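PDB 5USB: protection of telomeres protein 1 from Schizosaccharomyces pombe, which binds the single-stranded telomeric overhang, protecting the 3' end and regulating telomerase and telomere length. Local coordinates for residues Asn129-Lys132 with Ser133-Arg136. The protein carries 1 engineered substitution. Sequence-based numbering, arbitrary orientation.
Sequences NEIK and SRKR
Glu130 and Arg134, one helical turn apart, join in a salt bridge in which Arg134 NH1 lies 3.2 Å from Glu130 OE1. The bond is bent, with an N-H...O angle of 152°, and its groups are not coplanar: the carboxylate and guanidinium planes stand 77° apart. NH1 meets OE1 from above the carboxylate plane rather than within it. This NH1 to OE1 contact is the one hydrogen bond of the salt bridge. The same nitrogen also rests against the methylene of its partner, 3.6 Å from Glu130 CB.

The bend in Arg134 at chi3 (-64°) folds its head back over the preceding turn. One guanidinium face consequently lies over Glu130 O, 3.8 Å from the group's plane, while NH2 approaches Ile131 CG1 at 3.9 Å. Glu130, by contrast, runs extended beyond CG and carries OE1 to the NH1 side of the guanidinium, with NH2 turned to the isoleucine. Arg134 NE donates to Asp37 O, so the head is held by the neighbouring loop as well as by the glutamate.

Beneath these side chains the backbone supplies the i to i+4 ladder: Ser133 N to Asn129 O, Arg134 N to Glu130 O at 2.8 Å, and Lys135 N to Ile131 O. The fourth bond within 129-136, Arg136 N to Lys132 O, is weak at 3.3 Å. Ile131 is buried against Asp37, Tyr38 and Tyr86, whereas Lys132 NZ and Lys135 NZ hydrogen-bond to Ser123 O and Tyr38 OH respectively.

This is an i to i+4 Glu-Arg salt bridge on a regular alpha-helix, here the C-terminal helix 129-138 packed against the outside of the OB-fold barrel of this telomere protein's single-stranded-DNA-binding domain; the nearest atom of residues 129-136 lies about 15 Å from the bound nucleic acid.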
loop_
_atom_site.group_PDB
_atom_site.type_symbol
_atom_site.label_atom_id
_atom_site.label_comp_id
_atom_site.label_asym_id
_atom_site.label_seq_id
_atom_site.Cartn_x
_atom_site.Cartn_y
_atom_site.Cartn_z
ATOM N N ASN A 129 3.751 -15.399 -3.883
ATOM C CA ASN A 129 3.013 -16.350 -4.711
ATOM C C ASN A 129 1.514 -16.188 -4.579
ATOM O O ASN A 129 0.786 -16.425 -5.547
ATOM C CB ASN A 129 3.383 -17.785 -4.340
ATOM C CG ASN A 129 4.744 -18.199 -4.859
ATOM O OD1 ASN A 129 5.348 -17.540 -5.705
ATOM N ND2 ASN A 129 5.240 -19.307 -4.334
ATOM N N GLU A 130 1.024 -15.817 -3.396
ATOM C CA GLU A 130 -0.416 -15.669 -3.223
ATOM C C GLU A 130 -0.951 -14.439 -3.925
ATOM O O GLU A 130 -2.072 -14.462 -4.436
ATOM C CB GLU A 130 -0.790 -15.606 -1.746
ATOM C CG GLU A 130 -0.870 -16.962 -1.100
ATOM C CD GLU A 130 -1.366 -16.899 0.334
ATOM O OE1 GLU A 130 -1.654 -15.775 0.844
ATOM O OE2 GLU A 130 -1.481 -17.992 0.945
ATOM N N ILE A 131 -0.203 -13.333 -3.900
ATOM C CA ILE A 131 -0.633 -12.156 -4.653
ATOM C C ILE A 131 -0.794 -12.505 -6.116
ATOM O O ILE A 131 -1.775 -12.122 -6.749
ATOM C CB ILE A 131 0.356 -10.997 -4.464
ATOM C CG1 ILE A 131 0.261 -10.431 -3.055
ATOM C CG2 ILE A 131 0.112 -9.911 -5.516
ATOM C CD1 ILE A 131 1.451 -9.603 -2.677
ATOM N N LYS A 132 0.210 -13.183 -6.693
ATOM C CA LYS A 132 0.173 -13.524 -8.110
ATOM C C LYS A 132 -0.994 -14.439 -8.402
ATOM O O LYS A 132 -1.654 -14.320 -9.443
ATOM C CB LYS A 132 1.493 -14.180 -8.483
ATOM C CG LYS A 132 2.652 -13.231 -8.423
ATOM C CD LYS A 132 3.951 -13.925 -8.706
ATOM C CE LYS A 132 5.099 -12.976 -8.579
ATOM N NZ LYS A 132 6.352 -13.699 -8.827
ATOM N N SER A 133 -1.258 -15.352 -7.482
ATOM C CA SER A 133 -2.350 -16.298 -7.642
ATOM C C SER A 133 -3.698 -15.608 -7.532
ATOM O O SER A 133 -4.599 -15.864 -8.334
ATOM C CB SER A 133 -2.233 -17.398 -6.600
ATOM O OG SER A 133 -3.239 -18.356 -6.846
ATOM N N ARG A 134 -3.870 -14.741 -6.530
ATOM C CA ARG A 134 -5.123 -13.997 -6.415
ATOM C C ARG A 134 -5.323 -13.024 -7.577
ATOM O O ARG A 134 -6.462 -12.796 -8.016
ATOM C CB ARG A 134 -5.161 -13.254 -5.080
ATOM C CG ARG A 134 -5.440 -14.175 -3.889
ATOM C CD ARG A 134 -5.804 -13.409 -2.661
ATOM N NE ARG A 134 -4.661 -12.612 -2.287
ATOM C CZ ARG A 134 -3.752 -12.965 -1.394
ATOM N NH1 ARG A 134 -3.848 -14.115 -0.696
ATOM N NH2 ARG A 134 -2.748 -12.138 -1.177
ATOM N N LYS A 135 -4.256 -12.392 -8.065
ATOM C CA LYS A 135 -4.419 -11.526 -9.230
ATOM C C LYS A 135 -5.098 -12.292 -10.358
ATOM O O LYS A 135 -6.013 -11.780 -11.005
ATOM C CB LYS A 135 -3.076 -10.937 -9.692
ATOM C CG LYS A 135 -3.214 -9.953 -10.829
ATOM C CD LYS A 135 -1.914 -9.279 -11.126
ATOM C CE LYS A 135 -1.978 -8.505 -12.436
ATOM N NZ LYS A 135 -3.263 -7.770 -12.560
ATOM N N ARG A 136 -4.694 -13.531 -10.603
ATOM C CA ARG A 136 -5.272 -14.320 -11.688
ATOM C C ARG A 136 -6.743 -14.550 -11.433
ATOM O O ARG A 136 -7.585 -14.395 -12.333
ATOM C CB ARG A 136 -4.560 -15.667 -11.783
ATOM C CG ARG A 136 -3.087 -15.611 -12.094
ATOM C CD ARG A 136 -2.466 -17.040 -12.219
ATOM N NE ARG A 136 -3.354 -17.933 -12.970
ATOM C CZ ARG A 136 -3.502 -17.911 -14.298
ATOM N NH1 ARG A 136 -2.804 -17.052 -15.041
ATOM N NH2 ARG A 136 -4.352 -18.747 -14.889
#